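Local structure of NADH-rubredoxin oxidoreductase (Clostridium acetobutylicum, 3KLJ) at residues K148-G153 against D216-S221; V249-E254 against D295-E300; E334-V339 against I353-L358. The protein catalyses the NADH-dependent reduction of rubredoxin through a bound FAD, passing electrons into the dioxygen-scavenging chain of an obligate anaerobe. All blocks are in the same frame, centred on the assembly; numbering follows the deposited sequence.

Contact 1 (K148-G153 against D216-S221); sequences KAFIIG and DLIRSS
F150, in the central strand of the NADH-binding domain's parallel sheet, packs its ring against L217 and I218 on the helix 215-220. The side chain can be followed outward atom by atom. Its CB lies against the CB of S221 at 3.7 Å, where the chain leaves the helix. CG stands anti to the backbone N (chi1 -174°), which carries the ring away from S221 and along the helix. From there the two sides of the ring diverge: CD1 and CE1 both meet the CD2 methyl of L217, F150 CD1 lying 3.8 Å from L217 CD2, and the branch carbon CG of L217 sits over one face. CD2 of F150 runs against CG1 of I218 at 3.7 Å, an oblique approach, with CE2 only slightly farther from the same carbon.

K148 flanks this apolar patch on its exposed side. Its CG rests 3.6 Å from the backbone O of S220, and after a bend at chi3 (-80°) its CE reaches the CD1 methyl of L217 at 4.0 Å, the two side chains crossing at about a right angle. S221 is buried, and its hydroxyl is turned back into the helix, donating to O of L217 over a short 2.5 Å from OG. That bond ties the polar group to the last turn while its CB faces the strand. The backbones come near as well, CA of S221 making a C-H contact to O of K148.

In this Rossmann-type domain the helix leads directly into strand 222-225, which pairs in parallel with 149-152; strand 172-175 lies on the other flank and adds S173 beside F150 and L217, while A149 and I151 pack on helix 156-168.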
ATOM      1  N   LYS A 148       2.394   5.960  25.546  1.00 16.64           N
ATOM      2  CA  LYS A 148       3.379   6.107  24.453  1.00 16.60           C
ATOM      3  C   LYS A 148       3.353   4.910  23.489  1.00 16.34           C
ATOM      4  O   LYS A 148       2.873   3.832  23.839  1.00 16.13           O
ATOM      5  CB  LYS A 148       4.802   6.364  24.989  1.00 16.58           C
ATOM      6  CG  LYS A 148       5.358   5.280  25.913  1.00 17.24           C
ATOM      7  CD  LYS A 148       6.357   5.843  26.919  1.00 18.26           C
ATOM      8  CE  LYS A 148       7.735   6.046  26.307  1.00 19.32           C
ATOM      9  NZ  LYS A 148       8.673   6.725  27.259  1.00 19.39           N
ATOM     10  N   ALA A 149       3.860   5.111  22.275  1.00 16.03           N
ATOM     11  CA  ALA A 149       3.885   4.046  21.267  1.00 15.81           C
ATOM     12  C   ALA A 149       5.309   3.679  20.838  1.00 15.58           C
ATOM     13  O   ALA A 149       6.210   4.522  20.846  1.00 15.56           O
ATOM     14  CB  ALA A 149       3.048   4.436  20.052  1.00 15.59           C
ATOM     15  N   PHE A 150       5.501   2.413  20.475  1.00 15.06           N
ATOM     16  CA  PHE A 150       6.763   1.960  19.897  1.00 14.33           C
ATOM     17  C   PHE A 150       6.451   1.263  18.580  1.00 14.43           C
ATOM     18  O   PHE A 150       5.794   0.212  18.569  1.00 13.68           O
ATOM     19  CB  PHE A 150       7.509   1.035  20.869  1.00 14.06           C
ATOM     20  CG  PHE A 150       8.888   0.634  20.403  1.00 13.36           C
ATOM     21  CD1 PHE A 150       9.858   1.599  20.107  1.00 13.23           C
ATOM     22  CD2 PHE A 150       9.230  -0.709  20.290  1.00 11.67           C
ATOM     23  CE1 PHE A 150      11.133   1.227  19.681  1.00 11.37           C
ATOM     24  CE2 PHE A 150      10.500  -1.092  19.869  1.00 10.61           C
ATOM     25  CZ  PHE A 150      11.454  -0.119  19.564  1.00 11.32           C
ATOM     26  N   ILE A 151       6.889   1.870  17.476  1.00 14.25           N
ATOM     27  CA  ILE A 151       6.622   1.340  16.146  1.00 14.92           C
ATOM     28  C   ILE A 151       7.823   0.553  15.624  1.00 15.01           C
ATOM     29  O   ILE A 151       8.916   1.097  15.466  1.00 15.35           O
ATOM     30  CB  ILE A 151       6.199   2.460  15.138  1.00 15.44           C
ATOM     31  CG1 ILE A 151       4.870   3.088  15.564  1.00 15.91           C
ATOM     32  CG2 ILE A 151       6.042   1.909  13.718  1.00 14.90           C
ATOM     33  CD1 ILE A 151       4.997   4.434  16.206  1.00 17.90           C
ATOM     34  N   ILE A 152       7.609  -0.734  15.372  1.00 14.60           N
ATOM     35  CA  ILE A 152       8.638  -1.609  14.823  1.00 14.53           C
ATOM     36  C   ILE A 152       8.458  -1.725  13.308  1.00 14.96           C
ATOM     37  O   ILE A 152       7.379  -2.105  12.825  1.00 14.99           O
ATOM     38  CB  ILE A 152       8.600  -3.013  15.497  1.00 14.41           C
ATOM     39  CG1 ILE A 152       9.082  -2.910  16.955  1.00 14.58           C
ATOM     40  CG2 ILE A 152       9.424  -4.026  14.694  1.00 13.89           C
ATOM     41  CD1 ILE A 152       8.990  -4.185  17.746  1.00 15.08           C
ATOM     42  N   GLY A 153       9.513  -1.407  12.560  1.00 15.22           N
ATOM     43  CA  GLY A 153       9.464  -1.455  11.096  1.00 16.15           C
ATOM     44  C   GLY A 153       9.983  -0.176  10.479  1.00 16.58           C
ATOM     45  O   GLY A 153       9.640   0.921  10.924  1.00 17.41           O
ATOM     46  N   ASP A 216      11.956  -2.811  28.607  1.00 17.31           N
ATOM     47  CA  ASP A 216      11.358  -1.695  29.359  1.00 17.24           C
ATOM     48  C   ASP A 216      10.522  -0.760  28.479  1.00 17.04           C
ATOM     49  O   ASP A 216       9.405  -0.384  28.850  1.00 16.98           O
ATOM     50  CB  ASP A 216      12.432  -0.895  30.109  1.00 17.18           C
ATOM     51  CG  ASP A 216      13.014  -1.652  31.295  1.00 17.62           C
ATOM     52  OD1 ASP A 216      12.409  -2.663  31.726  0.50 17.56           O
ATOM     53  OD2 ASP A 216      14.083  -1.225  31.805  0.50 17.87           O
ATOM     54  N   LEU A 217      11.061  -0.395  27.316  1.00 16.90           N
ATOM     55  CA  LEU A 217      10.340   0.460  26.379  1.00 16.76           C
ATOM     56  C   LEU A 217       9.172  -0.284  25.735  1.00 16.56           C
ATOM     57  O   LEU A 217       8.069   0.258  25.649  1.00 16.70           O
ATOM     58  CB  LEU A 217      11.286   1.030  25.311  1.00 17.03           C
ATOM     59  CG  LEU A 217      10.693   1.903  24.194  1.00 17.70           C
ATOM     60  CD1 LEU A 217       9.905   3.091  24.760  1.00 19.10           C
ATOM     61  CD2 LEU A 217      11.803   2.399  23.267  1.00 17.24           C
ATOM     62  N   ILE A 218       9.415  -1.517  25.293  1.00 16.21           N
ATOM     63  CA  ILE A 218       8.362  -2.349  24.698  1.00 15.75           C
ATOM     64  C   ILE A 218       7.169  -2.550  25.644  1.00 15.73           C
ATOM     65  O   ILE A 218       6.018  -2.325  25.253  1.00 15.50           O
ATOM     66  CB  ILE A 218       8.926  -3.692  24.149  1.00 15.73           C
ATOM     67  CG1 ILE A 218       9.592  -3.442  22.783  1.00 16.34           C
ATOM     68  CG2 ILE A 218       7.828  -4.736  24.005  1.00 15.31           C
ATOM     69  CD1 ILE A 218      10.427  -4.595  22.242  1.00 16.60           C
ATOM     70  N   ARG A 219       7.464  -2.933  26.890  1.00 15.61           N
ATOM     71  CA  ARG A 219       6.453  -3.167  27.922  1.00 15.73           C
ATOM     72  C   ARG A 219       5.568  -1.940  28.163  1.00 15.44           C
ATOM     73  O   ARG A 219       4.299  -2.069  28.228  1.00 15.62           O
ATOM     74  CB  ARG A 219       7.149  -3.557  29.229  1.00 15.79           C
ATOM     75  CG  ARG A 219       6.545  -4.737  29.964  1.00 17.04           C
ATOM     76  CD  ARG A 219       7.438  -5.169  31.140  1.00 18.51           C
ATOM     77  NE  ARG A 219       8.775  -5.591  30.699  1.00 19.42           N
ATOM     78  CZ  ARG A 219       9.919  -4.997  31.058  1.00 19.88           C
ATOM     79  NH1 ARG A 219       9.927  -3.937  31.892  1.00 20.56           N
ATOM     80  NH2 ARG A 219      11.069  -5.476  30.587  1.00 20.29           N
ATOM     81  N   SER A 220       6.248  -0.754  28.284  1.00 15.53           N
ATOM     82  CA  SER A 220       5.563   0.494  28.626  1.00 15.16           C
ATOM     83  C   SER A 220       4.903   1.191  27.432  1.00 14.93           C
ATOM     84  O   SER A 220       4.276   2.239  27.604  1.00 14.98           O
ATOM     85  CB  SER A 220       6.527   1.459  29.332  1.00 15.11           C
ATOM     86  OG  SER A 220       7.592   1.835  28.480  1.00 14.89           O
ATOM     87  N   SER A 221       5.033   0.611  26.237  1.00 14.47           N
ATOM     88  CA  SER A 221       4.463   1.209  25.027  1.00 14.14           C
ATOM     89  C   SER A 221       3.336   0.391  24.405  1.00 14.04           C
ATOM     90  O   SER A 221       3.242  -0.823  24.602  1.00 13.72           O
ATOM     91  CB  SER A 221       5.543   1.405  23.956  1.00 14.02           C
ATOM     92  OG  SER A 221       6.694   2.024  24.485  1.00 13.69           O
TER

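Contact 2 (V249-E254 against D295-E300); sequences VNDHME and DASYSE
Where D251 and Y298 face each other, two irregular segments are joined through the backbone by a nearly straight bond from N of Y298 to O of D251 (2.7 Å, 171° at the hydrogen). The first segment is a type I beta turn, N250 to M253, closed by the bond from N of M253 to O of N250; it projects from the FAD-binding domain of this glutathione reductase-type fold. The second is the extended stretch that follows helix 277-291 on the way to the C-terminal domain.

Two consecutive side chains of the turn grip the extended segment. D251 holds its carboxylate between its own backbone N and carbonyl carbon (chi1 51°), and OD2 receives the hydroxyl of S297 in a very short bond, 2.5 Å from OG. The same oxygen lies 3.5 Å above the imidazole plane of H252, over its centre, so this carboxylate oxygen sits over the ring face.

H252 offers the ring's edge to the other segment. Its ND1 donates to O of A296 at 3.1 Å, approaching from above the carbonyl plane, and CE1 comes close to O of D295. The A296 oxygen has a second donor in N290 of helix 277-291, so it is gripped twice. A negative D251 over the ring would probably favour a protonated histidine.

On the buried side the chemistry turns mostly apolar. Y298 packs on I279 and beside Q283 and sets its ring edge-to-face with F269, which also touches D251. M253, whose side chain lies about 10 Å from the bound FAD, bends at chi2 and chi3 until its terminal methyl arrives obliquely at the tyrosine, with CE 3.8 Å from CD1 of Y298.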
ATOM      1  N   VAL A 249      -2.781 -11.424 -13.218  1.00 18.04           N
ATOM      2  CA  VAL A 249      -3.796 -10.886 -14.151  1.00 17.62           C
ATOM      3  C   VAL A 249      -3.177 -10.362 -15.434  1.00 17.92           C
ATOM      4  O   VAL A 249      -2.014  -9.954 -15.435  1.00 17.86           O
ATOM      5  CB  VAL A 249      -4.647  -9.749 -13.523  1.00 17.79           C
ATOM      6  CG1 VAL A 249      -5.505 -10.292 -12.395  1.00 17.76           C
ATOM      7  CG2 VAL A 249      -3.750  -8.597 -13.058  1.00 15.44           C
ATOM      8  N   ASN A 250      -3.939 -10.406 -16.530  1.00 17.96           N
ATOM      9  CA  ASN A 250      -3.531  -9.730 -17.768  1.00 17.47           C
ATOM     10  C   ASN A 250      -3.987  -8.258 -17.753  1.00 17.57           C
ATOM     11  O   ASN A 250      -4.422  -7.752 -16.710  1.00 17.54           O
ATOM     12  CB  ASN A 250      -3.918 -10.516 -19.048  1.00 17.49           C
ATOM     13  CG  ASN A 250      -5.440 -10.538 -19.343  1.00 17.27           C
ATOM     14  OD1 ASN A 250      -5.883 -11.207 -20.283  1.00 18.61           O
ATOM     15  ND2 ASN A 250      -6.220  -9.847 -18.546  1.00 13.52           N
ATOM     16  N   ASP A 251      -3.855  -7.568 -18.884  1.00 17.50           N
ATOM     17  CA  ASP A 251      -4.174  -6.137 -18.964  1.00 17.24           C
ATOM     18  C   ASP A 251      -5.686  -5.879 -18.862  1.00 17.31           C
ATOM     19  O   ASP A 251      -6.111  -4.759 -18.537  1.00 17.10           O
ATOM     20  CB  ASP A 251      -3.621  -5.548 -20.264  1.00 17.13           C
ATOM     21  CG  ASP A 251      -4.025  -6.361 -21.478  1.00 17.31           C
ATOM     22  OD1 ASP A 251      -3.603  -7.526 -21.574  1.00 17.54           O
ATOM     23  OD2 ASP A 251      -4.771  -5.842 -22.324  1.00 17.17           O
ATOM     24  N   HIS A 252      -6.485  -6.917 -19.122  1.00 16.50           N
ATOM     25  CA  HIS A 252      -7.941  -6.852 -18.917  1.00 16.55           C
ATOM     26  C   HIS A 252      -8.370  -7.132 -17.475  1.00 16.54           C
ATOM     27  O   HIS A 252      -9.559  -7.198 -17.179  1.00 16.56           O
ATOM     28  CB  HIS A 252      -8.634  -7.843 -19.857  1.00 15.73           C
ATOM     29  CG  HIS A 252      -8.292  -7.634 -21.293  1.00 15.25           C
ATOM     30  ND1 HIS A 252      -8.611  -6.476 -21.971  1.00 15.11           N
ATOM     31  CD2 HIS A 252      -7.657  -8.431 -22.183  1.00 12.51           C
ATOM     32  CE1 HIS A 252      -8.186  -6.571 -23.220  1.00 13.89           C
ATOM     33  NE2 HIS A 252      -7.602  -7.747 -23.371  1.00 13.36           N
ATOM     34  N   MET A 253      -7.390  -7.318 -16.591  1.00 17.23           N
ATOM     35  CA  MET A 253      -7.599  -7.758 -15.203  1.00 17.28           C
ATOM     36  C   MET A 253      -8.191  -9.176 -15.065  1.00 17.61           C
ATOM     37  O   MET A 253      -8.737  -9.529 -14.025  1.00 17.49           O
ATOM     38  CB  MET A 253      -8.392  -6.718 -14.387  1.00 17.71           C
ATOM     39  CG  MET A 253      -7.627  -5.425 -14.110  1.00 17.32           C
ATOM     40  SD  MET A 253      -6.091  -5.734 -13.216  1.00 17.94           S
ATOM     41  CE  MET A 253      -4.822  -5.263 -14.415  1.00 17.06           C
ATOM     42  N   GLU A 254      -8.059  -9.982 -16.116  1.00 17.82           N
ATOM     43  CA  GLU A 254      -8.517 -11.380 -16.109  1.00 17.91           C
ATOM     44  C   GLU A 254      -7.488 -12.298 -15.459  1.00 17.88           C
ATOM     45  O   GLU A 254      -6.296 -12.194 -15.750  1.00 18.07           O
ATOM     46  CB  GLU A 254      -8.750 -11.854 -17.537  1.00 17.82           C
ATOM     47  CG  GLU A 254      -9.819 -11.072 -18.277  1.00 19.24           C
ATOM     48  CD  GLU A 254      -9.918 -11.444 -19.737  1.00 20.56           C
ATOM     49  OE1 GLU A 254      -8.869 -11.581 -20.412  1.00 20.36           O
ATOM     50  OE2 GLU A 254     -11.061 -11.590 -20.216  1.00 22.76           O
ATOM     51  N   ASP A 295     -13.829  -4.462 -23.340  1.00 26.10           N
ATOM     52  CA  ASP A 295     -12.444  -4.973 -23.271  1.00 25.55           C
ATOM     53  C   ASP A 295     -11.331  -3.923 -23.057  1.00 24.97           C
ATOM     54  O   ASP A 295     -10.316  -3.909 -23.778  1.00 24.80           O
ATOM     55  CB  ASP A 295     -12.134  -5.915 -24.454  1.00 25.59           C
ATOM     56  CG  ASP A 295     -11.990  -5.185 -25.782  1.00 26.27           C
ATOM     57  OD1 ASP A 295     -11.320  -5.738 -26.682  1.00 27.22           O
ATOM     58  OD2 ASP A 295     -12.534  -4.069 -25.936  1.00 26.95           O
ATOM     59  N   ALA A 296     -11.532  -3.061 -22.059  1.00 23.75           N
ATOM     60  CA  ALA A 296     -10.551  -2.056 -21.656  1.00 22.98           C
ATOM     61  C   ALA A 296      -9.253  -2.698 -21.181  1.00 22.70           C
ATOM     62  O   ALA A 296      -9.258  -3.787 -20.605  1.00 22.25           O
ATOM     63  CB  ALA A 296     -11.125  -1.167 -20.550  1.00 22.89           C
ATOM     64  N   SER A 297      -8.144  -2.015 -21.436  1.00 22.68           N
ATOM     65  CA  SER A 297      -6.833  -2.464 -20.992  1.00 22.73           C
ATOM     66  C   SER A 297      -6.211  -1.513 -19.976  1.00 22.84           C
ATOM     67  O   SER A 297      -6.124  -0.306 -20.204  1.00 22.56           O
ATOM     68  CB  SER A 297      -5.882  -2.594 -22.173  1.00 22.32           C
ATOM     69  OG  SER A 297      -6.094  -3.807 -22.850  1.00 23.93           O
ATOM     70  N   TYR A 298      -5.749  -2.090 -18.877  1.00 23.18           N
ATOM     71  CA  TYR A 298      -4.944  -1.383 -17.907  1.00 23.73           C
ATOM     72  C   TYR A 298      -3.521  -1.271 -18.425  1.00 24.69           C
ATOM     73  O   TYR A 298      -2.943  -2.254 -18.900  1.00 24.32           O
ATOM     74  CB  TYR A 298      -4.949  -2.141 -16.576  1.00 23.11           C
ATOM     75  CG  TYR A 298      -4.014  -1.561 -15.534  1.00 23.18           C
ATOM     76  CD1 TYR A 298      -2.807  -2.192 -15.224  1.00 23.08           C
ATOM     77  CD2 TYR A 298      -4.329  -0.378 -14.874  1.00 23.02           C
ATOM     78  CE1 TYR A 298      -1.945  -1.663 -14.273  1.00 24.15           C
ATOM     79  CE2 TYR A 298      -3.470   0.164 -13.923  1.00 24.76           C
ATOM     80  CZ  TYR A 298      -2.286  -0.490 -13.629  1.00 24.53           C
ATOM     81  OH  TYR A 298      -1.438   0.035 -12.692  1.00 28.03           O
ATOM     82  N   SER A 299      -2.946  -0.079 -18.331  1.00 26.21           N
ATOM     83  CA  SER A 299      -1.508   0.043 -18.539  1.00 28.04           C
ATOM     84  C   SER A 299      -0.855   0.558 -17.266  1.00 29.00           C
ATOM     85  O   SER A 299      -1.437   1.362 -16.544  1.00 29.00           O
ATOM     86  CB  SER A 299      -1.167   0.913 -19.751  1.00 27.85           C
ATOM     87  OG  SER A 299      -1.442   2.273 -19.480  1.00 29.07           O
ATOM     88  N   GLU A 300       0.350   0.068 -16.994  1.00 30.62           N
ATOM     89  CA  GLU A 300       1.105   0.442 -15.810  1.00 32.58           C
ATOM     90  C   GLU A 300       1.246   1.962 -15.732  1.00 33.43           C
ATOM     91  O   GLU A 300       1.690   2.594 -16.680  1.00 33.34           O
ATOM     92  CB  GLU A 300       2.476  -0.223 -15.855  1.00 32.92           C
ATOM     93  CG  GLU A 300       3.254  -0.120 -14.563  1.00 35.29           C
ATOM     94  CD  GLU A 300       4.663  -0.663 -14.689  1.00 38.05           C
ATOM     95  OE1 GLU A 300       4.971  -1.328 -15.704  1.00 39.77           O
ATOM     96  OE2 GLU A 300       5.464  -0.418 -13.763  1.00 39.62           O
TER

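Contact 3 (E334-V339 against I353-L358); sequences EDKYIV and IGDVSL
Y337 and I353 form an antiparallel hydrogen-bonded pair, the tight part of this contact. N of Y337 reaches O of I353 at 2.9 Å and N of I353 returns to O of Y337 at 2.8 Å, both in the carbonyl plane. On the face these residues share, the CD1 methyl of I353 lies 4.0 Å from CB of Y337, their side chains crossing at a slant. Nearby, CD1 of I338 comes to 3.3 Å from CD2 of L358, closer than usual van der Waals contact.

Toward solvent the contact is polar and looser. K336 and D355 run side by side, the lysine bent at chi3 (80°) to bring NZ 2.8 Å from OD1 in a salt bridge that meets the carboxylate from above its plane. The other oxygen, OD2, caps the helix by accepting from N of L358, so D355 serves as N-cap and ion-pair partner together.

The pair lies at the open end of the hairpin of strands 337-343 and 346-353 in the C-terminal domain, far from its turn. Strand 327-332 flanks it beyond I338, strand 312-317 beyond I353, and helix 188-199 of the NADH-binding domain packs on the Y337 face, where D187 binds the tyrosine hydroxyl.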
ATOM      1  N   GLU A 334      21.687  21.109   2.885  1.00 24.66           N
ATOM      2  CA  GLU A 334      20.906  21.349   4.102  1.00 24.80           C
ATOM      3  C   GLU A 334      19.427  20.985   3.922  1.00 24.39           C
ATOM      4  O   GLU A 334      18.797  20.462   4.828  1.00 24.50           O
ATOM      5  CB  GLU A 334      21.060  22.807   4.569  1.00 25.08           C
ATOM      6  CG  GLU A 334      20.402  23.137   5.924  1.00 26.03           C
ATOM      7  CD  GLU A 334      21.081  22.469   7.126  1.00 28.06           C
ATOM      8  OE1 GLU A 334      22.324  22.545   7.239  1.00 29.12           O
ATOM      9  OE2 GLU A 334      20.368  21.883   7.976  1.00 28.61           O
ATOM     10  N   ASP A 335      18.899  21.248   2.733  1.00 24.14           N
ATOM     11  CA  ASP A 335      17.476  21.103   2.441  1.00 23.50           C
ATOM     12  C   ASP A 335      17.147  19.838   1.646  1.00 22.68           C
ATOM     13  O   ASP A 335      15.991  19.424   1.598  1.00 22.48           O
ATOM     14  CB  ASP A 335      16.971  22.338   1.668  1.00 23.83           C
ATOM     15  CG  ASP A 335      17.969  22.837   0.608  1.00 24.86           C
ATOM     16  OD1 ASP A 335      17.551  23.081  -0.550  1.00 25.17           O
ATOM     17  OD2 ASP A 335      19.173  23.001   0.927  1.00 25.57           O
ATOM     18  N   LYS A 336      18.153  19.239   1.011  1.00 21.38           N
ATOM     19  CA  LYS A 336      17.898  18.141   0.083  1.00 20.45           C
ATOM     20  C   LYS A 336      19.014  17.099  -0.006  1.00 19.55           C
ATOM     21  O   LYS A 336      20.167  17.379   0.299  1.00 19.33           O
ATOM     22  CB  LYS A 336      17.531  18.678  -1.310  1.00 20.54           C
ATOM     23  CG  LYS A 336      18.670  19.308  -2.089  1.00 21.37           C
ATOM     24  CD  LYS A 336      18.190  19.881  -3.440  1.00 21.51           C
ATOM     25  CE  LYS A 336      17.528  21.248  -3.263  1.00 21.01           C
ATOM     26  NZ  LYS A 336      17.098  21.841  -4.556  1.00 21.83           N
ATOM     27  N   TYR A 337      18.639  15.885  -0.397  1.00 18.14           N
ATOM     28  CA  TYR A 337      19.585  14.813  -0.628  1.00 17.11           C
ATOM     29  C   TYR A 337      19.288  14.257  -2.005  1.00 17.19           C
ATOM     30  O   TYR A 337      18.118  14.041  -2.369  1.00 16.84           O
ATOM     31  CB  TYR A 337      19.472  13.706   0.443  1.00 16.78           C
ATOM     32  CG  TYR A 337      20.349  12.506   0.140  1.00 16.06           C
ATOM     33  CD1 TYR A 337      21.693  12.474   0.541  1.00 16.88           C
ATOM     34  CD2 TYR A 337      19.855  11.422  -0.590  1.00 16.92           C
ATOM     35  CE1 TYR A 337      22.510  11.387   0.248  1.00 15.45           C
ATOM     36  CE2 TYR A 337      20.661  10.329  -0.891  1.00 15.77           C
ATOM     37  CZ  TYR A 337      21.988  10.316  -0.465  1.00 16.45           C
ATOM     38  OH  TYR A 337      22.793   9.242  -0.770  1.00 16.03           O
ATOM     39  N   ILE A 338      20.346  14.041  -2.777  1.00 16.73           N
ATOM     40  CA  ILE A 338      20.218  13.487  -4.120  1.00 17.11           C
ATOM     41  C   ILE A 338      21.153  12.301  -4.254  1.00 17.00           C
ATOM     42  O   ILE A 338      22.312  12.386  -3.871  1.00 16.19           O
ATOM     43  CB  ILE A 338      20.589  14.520  -5.205  1.00 16.87           C
ATOM     44  CG1 ILE A 338      19.671  15.744  -5.112  1.00 17.07           C
ATOM     45  CG2 ILE A 338      20.560  13.869  -6.612  1.00 17.64           C
ATOM     46  CD1 ILE A 338      20.225  17.003  -5.788  1.00 19.58           C
ATOM     47  N   VAL A 339      20.635  11.196  -4.783  1.00 16.97           N
ATOM     48  CA  VAL A 339      21.488  10.098  -5.216  1.00 16.80           C
ATOM     49  C   VAL A 339      21.041   9.635  -6.600  1.00 17.46           C
ATOM     50  O   VAL A 339      19.845   9.480  -6.875  1.00 16.39           O
ATOM     51  CB  VAL A 339      21.589   8.933  -4.165  1.00 17.12           C
ATOM     52  CG1 VAL A 339      20.244   8.227  -3.945  1.00 15.52           C
ATOM     53  CG2 VAL A 339      22.670   7.939  -4.561  1.00 16.35           C
ATOM     54  N   ILE A 353      15.442  13.397  -1.690  1.00 12.94           N
ATOM     55  CA  ILE A 353      14.733  13.817  -0.494  1.00 13.40           C
ATOM     56  C   ILE A 353      14.706  15.344  -0.536  1.00 13.48           C
ATOM     57  O   ILE A 353      15.749  15.975  -0.700  1.00 13.62           O
ATOM     58  CB  ILE A 353      15.470  13.347   0.803  1.00 13.46           C
ATOM     59  CG1 ILE A 353      15.787  11.838   0.762  1.00 13.40           C
ATOM     60  CG2 ILE A 353      14.658  13.713   2.056  1.00 12.84           C
ATOM     61  CD1 ILE A 353      16.604  11.321   1.978  1.00 12.93           C
ATOM     62  N   GLY A 354      13.514  15.929  -0.442  1.00 13.29           N
ATOM     63  CA  GLY A 354      13.375  17.376  -0.313  1.00 13.18           C
ATOM     64  C   GLY A 354      13.378  18.196  -1.597  1.00 13.51           C
ATOM     65  O   GLY A 354      13.512  19.417  -1.541  1.00 13.73           O
ATOM     66  N   ASP A 355      13.228  17.544  -2.750  1.00 13.07           N
ATOM     67  CA  ASP A 355      13.078  18.259  -4.029  1.00 13.28           C
ATOM     68  C   ASP A 355      12.296  17.407  -5.020  1.00 13.15           C
ATOM     69  O   ASP A 355      12.867  16.725  -5.865  1.00 13.28           O
ATOM     70  CB  ASP A 355      14.448  18.664  -4.601  1.00 13.28           C
ATOM     71  CG  ASP A 355      14.344  19.688  -5.733  1.00 14.46           C
ATOM     72  OD1 ASP A 355      15.393  20.269  -6.083  1.00 15.76           O
ATOM     73  OD2 ASP A 355      13.235  19.918  -6.278  1.00 16.13           O
ATOM     74  N   VAL A 356      10.975  17.434  -4.897  1.00 13.86           N
ATOM     75  CA  VAL A 356      10.113  16.615  -5.740  1.00 14.02           C
ATOM     76  C   VAL A 356      10.244  16.990  -7.214  1.00 14.10           C
ATOM     77  O   VAL A 356      10.186  16.110  -8.077  1.00 14.15           O
ATOM     78  CB  VAL A 356       8.632  16.673  -5.278  1.00 13.99           C
ATOM     79  CG1 VAL A 356       7.683  16.197  -6.376  1.00 14.31           C
ATOM     80  CG2 VAL A 356       8.445  15.840  -4.035  1.00 13.49           C
ATOM     81  N   SER A 357      10.443  18.277  -7.495  1.00 14.39           N
ATOM     82  CA  SER A 357      10.649  18.740  -8.876  1.00 15.24           C
ATOM     83  C   SER A 357      11.841  18.039  -9.531  1.00 15.33           C
ATOM     84  O   SER A 357      11.761  17.620 -10.689  1.00 15.45           O
ATOM     85  CB  SER A 357      10.840  20.260  -8.936  1.00 14.93           C
ATOM     86  OG  SER A 357      11.040  20.682 -10.277  1.00 17.08           O
ATOM     87  N   LEU A 358      12.947  17.925  -8.794  1.00 15.19           N
ATOM     88  CA  LEU A 358      14.127  17.237  -9.310  1.00 15.49           C
ATOM     89  C   LEU A 358      13.914  15.724  -9.392  1.00 15.54           C
ATOM     90  O   LEU A 358      14.236  15.109 -10.411  1.00 15.89           O
ATOM     91  CB  LEU A 358      15.376  17.552  -8.481  1.00 14.89           C
ATOM     92  CG  LEU A 358      16.681  16.881  -8.919  1.00 16.15           C
ATOM     93  CD1 LEU A 358      17.068  17.160 -10.373  1.00 14.03           C
ATOM     94  CD2 LEU A 358      17.798  17.294  -7.992  1.00 14.62           C
TER

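In the fold
The three contacts fall one in each domain and touch nowhere. Contact 1 belongs to the NADH-binding domain, contact 2 to the FAD-binding domain about 43 Å away between centres, and contact 3 to the C-terminal domain. All are partly buried, but their chemistry differs. Contact 1 joins strand to helix mainly by apolar packing. Contact 2 links two irregular segments through backbone and side-chain hydrogen bonds, and its M253 side chain lies about 10 Å from the flavin cofactor. Contact 3 alone pairs strands, and adds a salt bridge between partly exposed side chains. Contacts 1 and 3 each set a strand against a helix, the last residues of 215-220 and the N-terminal start of 356-367.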